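Local coordinates for uncharacterized protein (Borrelia turicatae, PDB 5VJ4) that is of unknown function but is probably a surface lipoprotein that binds lipid, encoded by a gene regulated differentially between tick and mammal, at residues Tyr285-Leu296 / Leu315-Ile326. Residues are numbered along the deposited sequence; the frame is centred on the assembly and turned at random.
Sequences YRGVKIEHDEAL and LNRFKGEYYSNI
Y285 meets Y322 at the rim of the latter's ring: CD1 of Y285 lies near the Y322 ring plane, 3.9 Å from Y322 CE2. Y285 CD1 also lies against I326 CD1, at 4.2 Å. Both phenol hydroxyls are hydrogen-bonded outside the two segments, Y285 OH to E251 of helix 243-256 and Y322 OH to T343. One turn on, the V288 and Y322 side chains meet head-on, with V288 CG1 3.7 Å from Y322 CD2; F352 of helix 345-365 also packs on V288. The segment axes run antiparallel at 167° and approach to 11.2 Å, as expected of consecutive helices, 263-301 and 308-334, joined as a helical hairpin in this all-helical protein. H292 enters the interface with CG anti to its backbone N (chi1 162°), which brings CD2 to 3.6 Å from L315 CD1 and NE2 to 3.6 Å from K319 CD. On its other nitrogen, ND1 gives D293 OD1 a nearly straight hydrogen bond (173°) in the ring plane, which would limit rotation of the imidazole. A295 CB then touches L315 CD1 at 3.9 Å, while the other methyl of that leucine, CD2, meets CD1 of L296.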
ATOM      1  N   TYR A 285      -2.787   0.702 -15.121  1.00 56.32           N
ATOM      2  CA  TYR A 285      -4.001   0.705 -15.893  1.00 58.67           C
ATOM      3  C   TYR A 285      -3.733   1.190 -17.313  1.00 58.32           C
ATOM      4  O   TYR A 285      -4.251   0.637 -18.278  1.00 58.08           O
ATOM      5  CB  TYR A 285      -5.038   1.612 -15.252  1.00 55.64           C
ATOM      6  CG  TYR A 285      -6.279   1.759 -16.099  1.00 54.25           C
ATOM      7  CD1 TYR A 285      -7.231   0.742 -16.149  1.00 48.09           C
ATOM      8  CD2 TYR A 285      -6.477   2.896 -16.881  1.00 53.65           C
ATOM      9  CE1 TYR A 285      -8.357   0.855 -16.940  1.00 46.51           C
ATOM     10  CE2 TYR A 285      -7.581   3.019 -17.688  1.00 49.16           C
ATOM     11  CZ  TYR A 285      -8.519   1.998 -17.705  1.00 56.14           C
ATOM     12  OH  TYR A 285      -9.635   2.129 -18.481  1.00 49.70           O
ATOM     13  N   ARG A 286      -2.937   2.234 -17.428  1.00 44.97           N
ATOM     14  CA  ARG A 286      -2.654   2.816 -18.722  1.00 47.80           C
ATOM     15  C   ARG A 286      -1.932   1.859 -19.634  1.00 57.21           C
ATOM     16  O   ARG A 286      -2.197   1.853 -20.832  1.00 63.84           O
ATOM     17  CB  ARG A 286      -1.822   4.068 -18.586  1.00 37.18           C
ATOM     18  CG  ARG A 286      -2.564   5.221 -18.000  1.00 34.12           C
ATOM     19  CD  ARG A 286      -1.653   6.412 -17.967  1.00 51.91           C
ATOM     20  NE  ARG A 286      -2.353   7.556 -17.434  1.00 39.63           N
ATOM     21  CZ  ARG A 286      -1.783   8.565 -16.788  1.00 57.61           C
ATOM     22  NH1 ARG A 286      -0.477   8.569 -16.536  1.00 65.09           N
ATOM     23  NH2 ARG A 286      -2.544   9.555 -16.340  1.00 48.13           N
ATOM     24  N   GLY A 287      -1.022   1.072 -19.064  1.00 47.30           N
ATOM     25  CA  GLY A 287      -0.297   0.062 -19.815  1.00 51.38           C
ATOM     26  C   GLY A 287      -1.257  -0.960 -20.387  1.00 57.58           C
ATOM     27  O   GLY A 287      -1.179  -1.314 -21.567  1.00 67.99           O
ATOM     28  N   VAL A 288      -2.191  -1.410 -19.560  1.00 45.54           N
ATOM     29  CA  VAL A 288      -3.134  -2.415 -20.008  1.00 48.37           C
ATOM     30  C   VAL A 288      -4.026  -1.847 -21.093  1.00 55.23           C
ATOM     31  O   VAL A 288      -4.295  -2.502 -22.085  1.00 52.90           O
ATOM     32  CB  VAL A 288      -4.008  -2.915 -18.879  1.00 49.12           C
ATOM     33  CG1 VAL A 288      -4.914  -4.005 -19.416  1.00 43.69           C
ATOM     34  CG2 VAL A 288      -3.140  -3.424 -17.737  1.00 46.23           C
ATOM     35  N   LYS A 289      -4.467  -0.615 -20.888  1.00 67.07           N
ATOM     36  CA  LYS A 289      -5.346   0.025 -21.818  1.00 57.28           C
ATOM     37  C   LYS A 289      -4.616   0.175 -23.131  1.00 63.71           C
ATOM     38  O   LYS A 289      -5.190  -0.133 -24.161  1.00 66.55           O
ATOM     39  CB  LYS A 289      -5.782   1.371 -21.287  1.00 73.67           C
ATOM     40  CG  LYS A 289      -6.208   2.358 -22.365  1.00119.22           C
ATOM     41  CD  LYS A 289      -6.802   3.634 -21.774  1.00126.33           C
ATOM     42  CE  LYS A 289      -8.045   4.070 -22.550  1.00106.10           C
ATOM     43  NZ  LYS A 289      -7.894   5.321 -23.334  1.00104.52           N
ATOM     44  N   ILE A 290      -3.359   0.622 -23.097  1.00 73.62           N
ATOM     45  CA  ILE A 290      -2.620   0.839 -24.350  1.00 63.58           C
ATOM     46  C   ILE A 290      -2.369  -0.463 -25.079  1.00 68.95           C
ATOM     47  O   ILE A 290      -2.554  -0.520 -26.283  1.00 79.02           O
ATOM     48  CB  ILE A 290      -1.354   1.668 -24.174  1.00 55.93           C
ATOM     49  CG1 ILE A 290      -1.788   3.097 -23.843  1.00133.40           C
ATOM     50  CG2 ILE A 290      -0.615   1.783 -25.475  1.00 63.02           C
ATOM     51  CD1 ILE A 290      -0.694   4.065 -23.445  1.00153.37           C
ATOM     52  N   GLU A 291      -2.020  -1.510 -24.350  1.00 60.36           N
ATOM     53  CA  GLU A 291      -1.766  -2.787 -24.992  1.00 58.66           C
ATOM     54  C   GLU A 291      -2.998  -3.399 -25.591  1.00 61.51           C
ATOM     55  O   GLU A 291      -2.932  -3.995 -26.657  1.00 81.88           O
ATOM     56  CB  GLU A 291      -1.061  -3.790 -24.067  1.00 59.85           C
ATOM     57  CG  GLU A 291       0.404  -3.448 -23.852  1.00 58.54           C
ATOM     58  CD  GLU A 291       1.103  -3.032 -25.138  1.00 84.30           C
ATOM     59  OE1 GLU A 291       0.884  -3.710 -26.170  1.00107.68           O
ATOM     60  OE2 GLU A 291       1.856  -2.025 -25.110  1.00 70.10           O
ATOM     61  N   HIS A 292      -4.121  -3.246 -24.912  1.00 64.41           N
ATOM     62  CA  HIS A 292      -5.384  -3.785 -25.394  1.00 68.95           C
ATOM     63  C   HIS A 292      -5.733  -3.142 -26.741  1.00 69.05           C
ATOM     64  O   HIS A 292      -6.148  -3.815 -27.673  1.00 67.12           O
ATOM     65  CB  HIS A 292      -6.457  -3.520 -24.354  1.00 62.92           C
ATOM     66  CG  HIS A 292      -7.852  -3.636 -24.869  1.00 74.92           C
ATOM     67  ND1 HIS A 292      -8.511  -2.596 -25.508  1.00 56.93           N
ATOM     68  CD2 HIS A 292      -8.736  -4.663 -24.801  1.00 59.23           C
ATOM     69  CE1 HIS A 292      -9.727  -2.996 -25.841  1.00 55.12           C
ATOM     70  NE2 HIS A 292      -9.892  -4.241 -25.416  1.00 66.11           N
ATOM     71  N   ASP A 293      -5.543  -1.840 -26.847  1.00 61.01           N
ATOM     72  CA  ASP A 293      -5.824  -1.169 -28.108  1.00 67.46           C
ATOM     73  C   ASP A 293      -4.950  -1.644 -29.218  1.00 68.29           C
ATOM     74  O   ASP A 293      -5.428  -1.825 -30.318  1.00102.37           O
ATOM     75  CB  ASP A 293      -5.739   0.335 -27.954  1.00 67.23           C
ATOM     76  CG  ASP A 293      -6.751   0.847 -26.945  1.00105.18           C
ATOM     77  OD1 ASP A 293      -7.402   0.006 -26.261  1.00 96.24           O
ATOM     78  OD2 ASP A 293      -6.899   2.078 -26.833  1.00 97.09           O
ATOM     79  N   GLU A 294      -3.668  -1.869 -28.937  1.00 87.99           N
ATOM     80  CA  GLU A 294      -2.771  -2.440 -29.938  1.00 68.70           C
ATOM     81  C   GLU A 294      -3.309  -3.769 -30.425  1.00 70.64           C
ATOM     82  O   GLU A 294      -3.331  -4.019 -31.632  1.00 77.62           O
ATOM     83  CB  GLU A 294      -1.358  -2.626 -29.391  1.00 69.85           C
ATOM     84  CG  GLU A 294      -0.633  -1.362 -28.965  1.00 94.87           C
ATOM     85  CD  GLU A 294      -0.437  -0.355 -30.080  1.00 99.95           C
ATOM     86  OE1 GLU A 294      -0.488  -0.742 -31.270  1.00143.24           O
ATOM     87  OE2 GLU A 294      -0.209   0.834 -29.757  1.00116.36           O
ATOM     88  N   ALA A 295      -3.770  -4.593 -29.481  1.00 60.15           N
ATOM     89  CA  ALA A 295      -4.317  -5.912 -29.797  1.00 63.68           C
ATOM     90  C   ALA A 295      -5.617  -5.784 -30.562  1.00 74.24           C
ATOM     91  O   ALA A 295      -5.938  -6.638 -31.381  1.00112.58           O
ATOM     92  CB  ALA A 295      -4.485  -6.769 -28.538  1.00 48.94           C
ATOM     93  N   LEU A 296      -6.352  -4.706 -30.311  1.00 77.26           N
ATOM     94  CA  LEU A 296      -7.562  -4.412 -31.066  1.00 83.48           C
ATOM     95  C   LEU A 296      -7.249  -4.185 -32.541  1.00 79.14           C
ATOM     96  O   LEU A 296      -7.849  -4.833 -33.409  1.00112.97           O
ATOM     97  CB  LEU A 296      -8.255  -3.182 -30.490  1.00 89.89           C
ATOM     98  CG  LEU A 296      -9.622  -2.804 -31.012  1.00 63.93           C
ATOM     99  CD1 LEU A 296     -10.539  -3.591 -30.104  1.00 73.64           C
ATOM    100  CD2 LEU A 296      -9.851  -1.307 -30.881  1.00 96.50           C
ATOM    101  N   LEU A 315      -9.785 -11.264 -26.740  1.00 72.35           N
ATOM    102  CA  LEU A 315      -9.739  -9.837 -26.486  1.00 65.73           C
ATOM    103  C   LEU A 315     -10.868  -9.443 -25.557  1.00 84.81           C
ATOM    104  O   LEU A 315     -10.624  -8.799 -24.543  1.00105.13           O
ATOM    105  CB  LEU A 315      -9.835  -9.023 -27.768  1.00 61.67           C
ATOM    106  CG  LEU A 315      -9.630  -7.511 -27.594  1.00 68.03           C
ATOM    107  CD1 LEU A 315      -8.164  -7.201 -27.326  1.00 65.08           C
ATOM    108  CD2 LEU A 315     -10.107  -6.707 -28.805  1.00 55.26           C
ATOM    109  N   ASN A 316     -12.087  -9.854 -25.888  1.00 93.69           N
ATOM    110  CA  ASN A 316     -13.230  -9.505 -25.048  1.00 88.71           C
ATOM    111  C   ASN A 316     -13.180 -10.146 -23.685  1.00 92.14           C
ATOM    112  O   ASN A 316     -13.468  -9.493 -22.688  1.00 95.04           O
ATOM    113  CB  ASN A 316     -14.548  -9.786 -25.742  1.00 82.04           C
ATOM    114  CG  ASN A 316     -14.779  -8.842 -26.895  1.00 88.78           C
ATOM    115  OD1 ASN A 316     -14.180  -7.776 -26.941  1.00 91.19           O
ATOM    116  ND2 ASN A 316     -15.635  -9.226 -27.834  1.00122.47           N
ATOM    117  N   ARG A 317     -12.768 -11.407 -23.643  1.00 82.64           N
ATOM    118  CA  ARG A 317     -12.696 -12.130 -22.387  1.00 98.99           C
ATOM    119  C   ARG A 317     -11.675 -11.477 -21.466  1.00 95.95           C
ATOM    120  O   ARG A 317     -11.947 -11.259 -20.290  1.00 86.68           O
ATOM    121  CB  ARG A 317     -12.360 -13.599 -22.636  1.00 91.60           C
ATOM    122  CG  ARG A 317     -11.935 -14.365 -21.403  1.00 83.94           C
ATOM    123  CD  ARG A 317     -11.290 -15.662 -21.847  1.00 96.43           C
ATOM    124  NE  ARG A 317     -10.241 -16.126 -20.932  1.00129.50           N
ATOM    125  CZ  ARG A 317      -9.188 -16.853 -21.304  1.00118.75           C
ATOM    126  NH1 ARG A 317      -9.019 -17.177 -22.587  1.00116.64           N
ATOM    127  NH2 ARG A 317      -8.299 -17.252 -20.395  1.00114.66           N
ATOM    128  N   PHE A 318     -10.514 -11.158 -22.024  1.00102.76           N
ATOM    129  CA  PHE A 318      -9.450 -10.543 -21.256  1.00 91.56           C
ATOM    130  C   PHE A 318      -9.866  -9.207 -20.688  1.00 82.36           C
ATOM    131  O   PHE A 318      -9.680  -8.988 -19.502  1.00 75.66           O
ATOM    132  CB  PHE A 318      -8.181 -10.390 -22.087  1.00 99.05           C
ATOM    133  CG  PHE A 318      -7.381 -11.652 -22.208  1.00 96.59           C
ATOM    134  CD1 PHE A 318      -7.526 -12.672 -21.273  1.00 76.44           C
ATOM    135  CD2 PHE A 318      -6.448 -11.811 -23.240  1.00 88.33           C
ATOM    136  CE1 PHE A 318      -6.782 -13.837 -21.373  1.00 84.21           C
ATOM    137  CE2 PHE A 318      -5.698 -12.973 -23.346  1.00 72.31           C
ATOM    138  CZ  PHE A 318      -5.859 -13.986 -22.407  1.00 91.91           C
ATOM    139  N   LYS A 319     -10.433  -8.329 -21.520  1.00 68.69           N
ATOM    140  CA  LYS A 319     -10.955  -7.039 -21.045  1.00 59.35           C
ATOM    141  C   LYS A 319     -11.937  -7.290 -19.896  1.00 83.94           C
ATOM    142  O   LYS A 319     -11.829  -6.670 -18.850  1.00 90.79           O
ATOM    143  CB  LYS A 319     -11.629  -6.244 -22.165  1.00 57.16           C
ATOM    144  CG  LYS A 319     -11.981  -4.815 -21.791  1.00 71.40           C
ATOM    145  CD  LYS A 319     -12.524  -3.981 -22.962  1.00 76.96           C
ATOM    146  CE  LYS A 319     -13.475  -2.874 -22.469  1.00 94.71           C
ATOM    147  NZ  LYS A 319     -13.522  -1.598 -23.249  1.00 90.18           N
ATOM    148  N   GLY A 320     -12.853  -8.236 -20.077  1.00 76.24           N
ATOM    149  CA  GLY A 320     -13.798  -8.592 -19.031  1.00 78.83           C
ATOM    150  C   GLY A 320     -13.108  -8.943 -17.729  1.00 76.66           C
ATOM    151  O   GLY A 320     -13.336  -8.289 -16.711  1.00 76.60           O
ATOM    152  N   GLU A 321     -12.240  -9.950 -17.774  1.00 74.32           N
ATOM    153  CA  GLU A 321     -11.498 -10.406 -16.582  1.00 68.00           C
ATOM    154  C   GLU A 321     -10.809  -9.254 -15.861  1.00 71.77           C
ATOM    155  O   GLU A 321     -10.850  -9.182 -14.638  1.00 71.64           O
ATOM    156  CB  GLU A 321     -10.456 -11.474 -16.934  1.00 69.46           C
ATOM    157  CG  GLU A 321     -10.970 -12.776 -17.522  1.00 66.26           C
ATOM    158  CD  GLU A 321      -9.847 -13.725 -17.931  1.00111.48           C
ATOM    159  OE1 GLU A 321      -8.698 -13.565 -17.452  1.00103.75           O
ATOM    160  OE2 GLU A 321     -10.114 -14.650 -18.726  1.00124.79           O
ATOM    161  N   TYR A 322     -10.200  -8.341 -16.620  1.00 63.18           N
ATOM    162  CA  TYR A 322      -9.490  -7.214 -16.007  1.00 69.29           C
ATOM    163  C   TYR A 322     -10.451  -6.260 -15.297  1.00 74.56           C
ATOM    164  O   TYR A 322     -10.332  -6.061 -14.093  1.00 73.36           O
ATOM    165  CB  TYR A 322      -8.593  -6.469 -17.025  1.00 54.60           C
ATOM    166  CG  TYR A 322      -7.727  -5.410 -16.404  1.00 41.12           C
ATOM    167  CD1 TYR A 322      -6.957  -5.694 -15.253  1.00 51.31           C
ATOM    168  CD2 TYR A 322      -7.676  -4.119 -16.938  1.00 37.63           C
ATOM    169  CE1 TYR A 322      -6.181  -4.704 -14.638  1.00 47.51           C
ATOM    170  CE2 TYR A 322      -6.891  -3.119 -16.325  1.00 45.82           C
ATOM    171  CZ  TYR A 322      -6.154  -3.422 -15.173  1.00 54.05           C
ATOM    172  OH  TYR A 322      -5.371  -2.474 -14.560  1.00 63.40           O
ATOM    173  N   TYR A 323     -11.405  -5.695 -16.044  1.00 71.00           N
ATOM    174  CA  TYR A 323     -12.448  -4.833 -15.478  1.00 66.27           C
ATOM    175  C   TYR A 323     -13.100  -5.447 -14.228  1.00 64.38           C
ATOM    176  O   TYR A 323     -13.304  -4.771 -13.219  1.00 67.65           O
ATOM    177  CB  TYR A 323     -13.489  -4.521 -16.527  1.00 48.32           C
ATOM    178  CG  TYR A 323     -13.118  -3.418 -17.513  1.00 60.86           C
ATOM    179  CD1 TYR A 323     -11.782  -3.035 -17.746  1.00 52.64           C
ATOM    180  CD2 TYR A 323     -14.125  -2.782 -18.246  1.00 64.70           C
ATOM    181  CE1 TYR A 323     -11.483  -2.027 -18.670  1.00 68.57           C
ATOM    182  CE2 TYR A 323     -13.841  -1.775 -19.157  1.00 69.41           C
ATOM    183  CZ  TYR A 323     -12.533  -1.403 -19.379  1.00 71.37           C
ATOM    184  OH  TYR A 323     -12.309  -0.401 -20.300  1.00 74.56           O
ATOM    185  N   SER A 324     -13.338  -6.745 -14.270  1.00 62.36           N
ATOM    186  CA  SER A 324     -13.819  -7.463 -13.096  1.00 76.25           C
ATOM    187  C   SER A 324     -12.835  -7.408 -11.926  1.00 70.60           C
ATOM    188  O   SER A 324     -13.253  -7.202 -10.786  1.00 84.54           O
ATOM    189  CB  SER A 324     -14.189  -8.911 -13.451  1.00 84.74           C
ATOM    190  OG  SER A 324     -14.138  -9.749 -12.314  1.00 88.93           O
ATOM    191  N   ASN A 325     -11.541  -7.591 -12.201  1.00 76.59           N
ATOM    192  CA  ASN A 325     -10.520  -7.484 -11.150  1.00 56.30           C
ATOM    193  C   ASN A 325     -10.594  -6.106 -10.494  1.00 58.46           C
ATOM    194  O   ASN A 325     -10.459  -6.006  -9.274  1.00 73.21           O
ATOM    195  CB  ASN A 325      -9.107  -7.732 -11.700  1.00 61.54           C
ATOM    196  CG  ASN A 325      -8.737  -9.209 -11.796  1.00 60.59           C
ATOM    197  OD1 ASN A 325      -9.584 -10.065 -11.925  1.00 87.04           O
ATOM    198  ND2 ASN A 325      -7.451  -9.498 -11.754  1.00 68.48           N
ATOM    199  N   ILE A 326     -10.839  -5.059 -11.295  1.00 48.72           N
ATOM    200  CA  ILE A 326     -10.859  -3.693 -10.775  1.00 55.93           C
ATOM    201  C   ILE A 326     -12.026  -3.532  -9.793  1.00 69.92           C
ATOM    202  O   ILE A 326     -11.822  -3.210  -8.616  1.00 75.78           O
ATOM    203  CB  ILE A 326     -10.906  -2.634 -11.891  1.00 54.05           C
ATOM    204  CG1 ILE A 326      -9.753  -2.811 -12.871  1.00 56.38           C
ATOM    205  CG2 ILE A 326     -10.835  -1.237 -11.302  1.00 48.01           C
ATOM    206  CD1 ILE A 326      -9.803  -1.849 -14.052  1.00 64.00           C
TER